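Local coordinates for protein WbmS, polysaccharide deacetylase involved in O-antigen biosynthesis (Bordetella bronchiseptica, PDB 3HFT) that probably removes acetyl groups from a sugar during O-antigen biosynthesis, as a zinc-binding member of the polysaccharide deacetylase family, at residues Thr42-Trp47 / Val204-Pro209; Val52-Ile57 / Thr75-Asn80. All blocks are in the same frame, centred on the assembly; numbering follows the deposited sequence.

Both contacts lie within the polysaccharide deacetylase family region, and their centres lie about 12 Å apart. Interaction 1 pairs strands 39-44 and 203-207 inside the five-stranded parallel sheet, near the centre of the chain, and carries one zinc ligand. Interaction 2, about 14 Å from that centre, packs helix 50-63 against helix 77-83 and is nested in the chain segment closed by interaction 1. Strand 39-44 is followed in the chain by helix 50-63, and the two contacts touch: Pro209 and Phe43 of interaction 1 pack on Thr56 of that helix. The helix pair thus belongs to the layer beside the sheet whose strand ends present the metal site.

Interaction 1 (Thr42-Trp47 / Val204-Pro209); sequences TFDIDW and VLDFHP. With EDO (1,2-ethanediol), chain F; EDO (1,2-ethanediol), chain D.
Thr42 and Phe43 pair in parallel with Asp206 and Phe207, joining strands 39-44 and 203-207 of the parallel sheet in this polysaccharide deacetylase fold. The tight part is the strand ladder. Phe207 N binds Thr42 O almost straight (2.9 Å, 170°), and Asp44 N reaches Phe207 O. Leu205 O is gripped twice, by Thr42 N and by Thr42 OG1, the hydroxyl coming from above the carbonyl plane at 2.7 Å; chi1 of 70° tucks it between backbone N and carbonyl carbon, facing that oxygen. Arg125 is hydrogen-bonded to the same OG1. On one face Phe43 and Phe207 lie side by side, pointing the same way, but their near-parallel rings (27°) are slid apart and barely overlap; Phe43 CE1 instead touches Phe207 CB at 3.6 Å, and Trp69 stacks on Phe43.

Past the strand ends the contact opens into the zinc site. Asp46 is partly exposed and binds the zinc ion through OD1, with His92 and His127 as the other protein ligands, while OD2 lies 3.2 Å from His208 CD2. Such an Asp-His-His set of metal ligands is characteristic of the polysaccharide deacetylase (NodB-like) family. Two ethanediol molecules, probably from the crystallisation liquor, occupy this side: one accepts from His208 NE2, the other donates to Asp46 OD2. His208 ND1 is hydrogen-bonded to Asp179, which would limit rotation of the ring. Between the two regions the side chains of Asp44 and Asp206 cross at about a right angle, and Arg125 also forms a salt bridge with Asp44 OD1. Asp44 OD2 and Asp206 OD2 are 2.5 Å apart.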
loop_
_atom_site.group_PDB
_atom_site.type_symbol
_atom_site.label_atom_id
_atom_site.label_comp_id
_atom_site.label_asym_id
_atom_site.label_seq_id
_atom_site.Cartn_x
_atom_site.Cartn_y
_atom_site.Cartn_z
ATOM N N THR A 42 -10.205 9.570 -11.340
ATOM C CA THR A 42 -9.269 8.702 -12.022
ATOM C C THR A 42 -10.032 7.510 -12.608
ATOM O O THR A 42 -11.003 7.027 -12.022
ATOM C CB THR A 42 -8.096 8.240 -11.102
ATOM O OG1 THR A 42 -8.573 7.326 -10.112
ATOM C CG2 THR A 42 -7.379 9.446 -10.437
ATOM N N PHE A 43 -9.570 7.061 -13.770
ATOM C CA PHE A 43 -10.197 5.989 -14.503
ATOM C C PHE A 43 -9.202 4.910 -14.865
ATOM O O PHE A 43 -8.264 5.154 -15.582
ATOM C CB PHE A 43 -10.848 6.582 -15.753
ATOM C CG PHE A 43 -11.939 7.562 -15.422
ATOM C CD1 PHE A 43 -13.238 7.121 -15.234
ATOM C CD2 PHE A 43 -11.651 8.901 -15.256
ATOM C CE1 PHE A 43 -14.228 7.998 -14.856
ATOM C CE2 PHE A 43 -12.625 9.797 -14.891
ATOM C CZ PHE A 43 -13.912 9.351 -14.680
ATOM N N ASP A 44 -9.402 3.724 -14.311
ATOM C CA ASP A 44 -8.641 2.533 -14.638
ATOM C C ASP A 44 -9.397 1.873 -15.822
ATOM O O ASP A 44 -10.523 1.351 -15.668
ATOM C CB ASP A 44 -8.610 1.564 -13.470
ATOM C CG ASP A 44 -7.751 2.060 -12.306
ATOM O OD1 ASP A 44 -7.034 3.069 -12.451
ATOM O OD2 ASP A 44 -7.794 1.405 -11.243
ATOM N N ILE A 45 -8.801 1.954 -16.989
ATOM C CA ILE A 45 -9.489 1.573 -18.234
ATOM C C ILE A 45 -9.834 0.072 -18.247
ATOM O O ILE A 45 -10.888 -0.311 -18.712
ATOM C CB ILE A 45 -8.704 2.100 -19.452
ATOM C CG1 ILE A 45 -8.730 3.652 -19.445
ATOM C CG2 ILE A 45 -9.266 1.528 -20.802
ATOM C CD1 ILE A 45 -7.902 4.326 -20.583
ATOM N N ASP A 46 -8.963 -0.757 -17.682
ATOM C CA ASP A 46 -9.177 -2.208 -17.557
ATOM C C ASP A 46 -9.700 -2.886 -18.822
ATOM O O ASP A 46 -10.690 -3.631 -18.784
ATOM C CB ASP A 46 -10.077 -2.533 -16.358
ATOM C CG ASP A 46 -9.335 -2.407 -15.053
ATOM O OD1 ASP A 46 -8.293 -1.721 -15.063
ATOM O OD2 ASP A 46 -9.786 -2.972 -14.035
ATOM N N TRP A 47 -9.023 -2.640 -19.932
ATOM C CA TRP A 47 -9.312 -3.336 -21.189
ATOM C C TRP A 47 -10.734 -3.164 -21.716
ATOM O O TRP A 47 -11.208 -3.984 -22.488
ATOM C CB TRP A 47 -8.947 -4.840 -21.086
ATOM C CG TRP A 47 -7.501 -5.023 -20.691
ATOM C CD1 TRP A 47 -6.426 -5.024 -21.526
ATOM C CD2 TRP A 47 -6.975 -5.147 -19.360
ATOM N NE1 TRP A 47 -5.273 -5.155 -20.807
ATOM C CE2 TRP A 47 -5.572 -5.234 -19.477
ATOM C CE3 TRP A 47 -7.551 -5.181 -18.080
ATOM C CZ2 TRP A 47 -4.730 -5.369 -18.372
ATOM C CZ3 TRP A 47 -6.709 -5.321 -16.976
ATOM C CH2 TRP A 47 -5.317 -5.414 -17.138
ATOM N N VAL A 204 -9.202 11.325 -4.041
ATOM C CA VAL A 204 -8.985 10.624 -5.295
ATOM C C VAL A 204 -10.003 9.481 -5.367
ATOM O O VAL A 204 -10.156 8.692 -4.407
ATOM C CB VAL A 204 -7.528 10.106 -5.431
ATOM C CG1 VAL A 204 -7.309 9.492 -6.822
ATOM C CG2 VAL A 204 -6.502 11.208 -5.136
ATOM N N LEU A 205 -10.738 9.427 -6.482
ATOM C CA LEU A 205 -11.728 8.370 -6.701
ATOM C C LEU A 205 -11.326 7.611 -7.949
ATOM O O LEU A 205 -10.769 8.203 -8.887
ATOM C CB LEU A 205 -13.142 8.950 -6.853
ATOM C CG LEU A 205 -13.739 9.683 -5.648
ATOM C CD1 LEU A 205 -13.386 11.192 -5.669
ATOM C CD2 LEU A 205 -15.244 9.547 -5.599
ATOM N N ASP A 206 -11.591 6.306 -7.957
ATOM C CA ASP A 206 -11.262 5.436 -9.072
ATOM C C ASP A 206 -12.524 4.789 -9.652
ATOM O O ASP A 206 -13.240 4.054 -8.948
ATOM C CB ASP A 206 -10.316 4.349 -8.595
ATOM C CG ASP A 206 -9.810 3.438 -9.712
ATOM O OD1 ASP A 206 -10.025 3.741 -10.909
ATOM O OD2 ASP A 206 -9.127 2.439 -9.344
ATOM N N PHE A 207 -12.772 5.055 -10.935
ATOM C CA PHE A 207 -13.900 4.455 -11.675
ATOM C C PHE A 207 -13.394 3.593 -12.833
ATOM O O PHE A 207 -12.364 3.878 -13.412
ATOM C CB PHE A 207 -14.793 5.528 -12.277
ATOM C CG PHE A 207 -15.566 6.346 -11.271
ATOM C CD1 PHE A 207 -15.021 7.480 -10.706
ATOM C CD2 PHE A 207 -16.874 5.995 -10.935
ATOM C CE1 PHE A 207 -15.775 8.251 -9.801
ATOM C CE2 PHE A 207 -17.612 6.741 -10.026
ATOM C CZ PHE A 207 -17.051 7.864 -9.453
ATOM N N HIS A 208 -14.160 2.574 -13.177
ATOM C CA HIS A 208 -13.917 1.749 -14.363
ATOM C C HIS A 208 -15.011 2.032 -15.393
ATOM O O HIS A 208 -16.190 2.034 -15.056
ATOM C CB HIS A 208 -13.925 0.263 -14.013
ATOM C CG HIS A 208 -12.891 -0.107 -13.003
ATOM N ND1 HIS A 208 -13.107 0.019 -11.642
ATOM C CD2 HIS A 208 -11.618 -0.532 -13.149
ATOM C CE1 HIS A 208 -12.007 -0.341 -10.997
ATOM N NE2 HIS A 208 -11.083 -0.668 -11.888
ATOM N N PRO A 209 -14.606 2.276 -16.646
ATOM C CA PRO A 209 -15.536 2.484 -17.747
ATOM C C PRO A 209 -16.649 1.444 -17.806
ATOM O O PRO A 209 -17.812 1.827 -17.974
ATOM C CB PRO A 209 -14.626 2.438 -18.969
ATOM C CG PRO A 209 -13.379 3.080 -18.483
ATOM C CD PRO A 209 -13.219 2.539 -17.057
HETATM C C1 EDO F . -7.141 -1.844 -9.521
HETATM O O1 EDO F . -7.094 -3.045 -10.320
HETATM C C2 EDO F . -8.390 -1.061 -9.926
HETATM O O2 EDO F . -8.550 -1.011 -11.377
HETATM C C1 EDO D . -13.625 -5.078 -12.265
HETATM O O1 EDO D . -14.474 -4.634 -11.203
HETATM C C2 EDO D . -13.358 -3.920 -13.232
HETATM O O2 EDO D . -12.134 -4.128 -13.959
#

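Interaction 2 (Val52-Ile57 / Thr75-Asn80); sequences VLQDTI and TPLLEN
Leu77 points at helix 50-63 and meets two of its residues in different ways. It and Leu53 slide past each other in opposite directions, so that Leu53 CD2 lies 3.9 Å from Leu77 CB while Leu77 CD1 lies alongside Leu53 CB at 4.0 Å. Leu53 reaches this place with CG anti to the backbone N (chi1 175°), and the same CD2 also approaches the methyl of Thr75. Against Gln54, Leu77 stands at about a right angle. The Gln54 chain bends at chi2 (66°), which brings its amide over toward the second helix, and OE1 comes to 3.1 Å from Leu77 CD2, a close approach of a carbonyl oxygen to a methyl group.

The contact joins neighbouring helices of this deacetylase fold: helix 50-63 is the helix of a beta-alpha-beta crossover between the parallel neighbours 39-44 and 67-71, and helix 77-83 follows strand 67-71. Trp69 of the latter strand touches Leu53 and Ile57, so these side chains also pack on the sheet. Thr75, ahead of the turn that leads into helix 77-83, makes a capping bond, its OG1 accepting from Leu77 N at 3.0 Å; the hydroxyl is also hydrogen-bonded to Asp50.

Gln54 and Asn80, both partly exposed, also cross at about a right angle, with amide planes 44° apart. Gln54 OE1 is 3.4 Å from Asn80 ND2, whereas Gln54 NE2 is hydrogen-bonded to Asp58 within its own helix, a bond that would limit rotation of the amide. Ile57 points toward the second helix and adds its CD1, 4.3 Å from Leu77 CB and 4.5 Å from Asn80 CB.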
loop_
_atom_site.group_PDB
_atom_site.type_symbol
_atom_site.label_atom_id
_atom_site.label_comp_id
_atom_site.label_asym_id
_atom_site.label_seq_id
_atom_site.Cartn_x
_atom_site.Cartn_y
_atom_site.Cartn_z
ATOM N N VAL A 52 -17.400 1.318 -24.820
ATOM C CA VAL A 52 -17.498 1.515 -23.376
ATOM C C VAL A 52 -16.596 2.673 -22.930
ATOM O O VAL A 52 -17.032 3.539 -22.186
ATOM C CB VAL A 52 -17.159 0.217 -22.619
ATOM C CG1 VAL A 52 -17.027 0.458 -21.086
ATOM C CG2 VAL A 52 -18.201 -0.865 -22.930
ATOM N N LEU A 53 -15.344 2.694 -23.389
ATOM C CA LEU A 53 -14.427 3.776 -23.007
ATOM C C LEU A 53 -14.949 5.095 -23.563
ATOM O O LEU A 53 -14.963 6.105 -22.857
ATOM C CB LEU A 53 -12.994 3.483 -23.497
ATOM C CG LEU A 53 -11.950 4.580 -23.265
ATOM C CD1 LEU A 53 -11.876 4.990 -21.796
ATOM C CD2 LEU A 53 -10.594 4.094 -23.758
ATOM N N GLN A 54 -15.441 5.080 -24.804
ATOM C CA GLN A 54 -15.978 6.308 -25.395
ATOM C C GLN A 54 -17.119 6.904 -24.586
ATOM O O GLN A 54 -17.231 8.116 -24.457
ATOM C CB GLN A 54 -16.457 6.103 -26.825
ATOM C CG GLN A 54 -16.836 7.452 -27.494
ATOM C CD GLN A 54 -15.631 8.354 -27.689
ATOM O OE1 GLN A 54 -14.677 7.951 -28.336
ATOM N NE2 GLN A 54 -15.658 9.562 -27.123
ATOM N N ASP A 55 -17.973 6.058 -24.033
ATOM C CA ASP A 55 -19.101 6.532 -23.242
ATOM C C ASP A 55 -18.623 7.237 -21.993
ATOM O O ASP A 55 -19.165 8.282 -21.607
ATOM C CB ASP A 55 -20.001 5.351 -22.859
ATOM C CG ASP A 55 -21.019 5.713 -21.763
ATOM O OD1 ASP A 55 -22.041 6.330 -22.087
ATOM O OD2 ASP A 55 -20.789 5.392 -20.588
ATOM N N THR A 56 -17.598 6.674 -21.344
ATOM C CA THR A 56 -17.046 7.320 -20.162
ATOM C C THR A 56 -16.391 8.650 -20.527
ATOM O O THR A 56 -16.627 9.638 -19.862
ATOM C CB THR A 56 -16.075 6.417 -19.398
ATOM O OG1 THR A 56 -16.731 5.204 -19.015
ATOM C CG2 THR A 56 -15.628 7.115 -18.116
ATOM N N ILE A 57 -15.548 8.671 -21.558
ATOM C CA ILE A 57 -14.959 9.931 -22.067
ATOM C C ILE A 57 -16.041 10.990 -22.342
ATOM O O ILE A 57 -15.921 12.146 -21.928
ATOM C CB ILE A 57 -14.118 9.688 -23.359
ATOM C CG1 ILE A 57 -12.828 8.918 -23.038
ATOM C CG2 ILE A 57 -13.711 11.013 -24.022
ATOM C CD1 ILE A 57 -12.108 8.381 -24.254
ATOM N N THR A 75 -5.326 1.770 -28.014
ATOM C CA THR A 75 -6.585 2.092 -28.701
ATOM C C THR A 75 -6.505 3.516 -29.237
ATOM O O THR A 75 -5.896 4.388 -28.618
ATOM C CB THR A 75 -7.818 2.010 -27.769
ATOM O OG1 THR A 75 -8.890 2.778 -28.349
ATOM C CG2 THR A 75 -7.507 2.554 -26.367
ATOM N N PRO A 76 -7.114 3.773 -30.395
ATOM C CA PRO A 76 -7.077 5.153 -30.869
ATOM C C PRO A 76 -7.717 6.167 -29.908
ATOM O O PRO A 76 -7.430 7.359 -30.005
ATOM C CB PRO A 76 -7.818 5.090 -32.210
ATOM C CG PRO A 76 -8.539 3.793 -32.205
ATOM C CD PRO A 76 -7.795 2.872 -31.336
ATOM N N LEU A 77 -8.525 5.703 -28.952
ATOM C CA LEU A 77 -9.157 6.599 -28.010
ATOM C C LEU A 77 -8.159 7.229 -27.039
ATOM O O LEU A 77 -8.444 8.266 -26.451
ATOM C CB LEU A 77 -10.287 5.884 -27.261
ATOM C CG LEU A 77 -11.467 5.419 -28.121
ATOM C CD1 LEU A 77 -12.554 4.780 -27.278
ATOM C CD2 LEU A 77 -12.007 6.555 -28.895
ATOM N N LEU A 78 -6.981 6.636 -26.888
ATOM C CA LEU A 78 -5.947 7.266 -26.079
ATOM C C LEU A 78 -5.575 8.633 -26.660
ATOM O O LEU A 78 -5.232 9.556 -25.927
ATOM C CB LEU A 78 -4.703 6.377 -25.968
ATOM C CG LEU A 78 -4.874 5.022 -25.277
ATOM C CD1 LEU A 78 -3.503 4.412 -24.965
ATOM C CD2 LEU A 78 -5.729 5.136 -24.012
ATOM N N GLU A 79 -5.666 8.772 -27.975
ATOM C CA GLU A 79 -5.379 10.052 -28.622
ATOM C C GLU A 79 -6.417 11.127 -28.240
ATOM O O GLU A 79 -6.065 12.290 -28.106
ATOM C CB GLU A 79 -5.260 9.865 -30.147
ATOM C CG GLU A 79 -4.668 11.059 -30.901
ATOM C CD GLU A 79 -3.358 11.589 -30.297
ATOM O OE1 GLU A 79 -2.513 10.777 -29.853
ATOM O OE2 GLU A 79 -3.176 12.828 -30.271
ATOM N N ASN A 80 -7.673 10.731 -28.018
ATOM C CA ASN A 80 -8.697 11.659 -27.511
ATOM C C ASN A 80 -8.278 12.213 -26.148
ATOM O O ASN A 80 -8.401 13.398 -25.871
ATOM C CB ASN A 80 -10.062 10.973 -27.288
ATOM C CG ASN A 80 -10.655 10.366 -28.547
ATOM O OD1 ASN A 80 -9.970 10.168 -29.535
ATOM N ND2 ASN A 80 -11.949 10.052 -28.500
#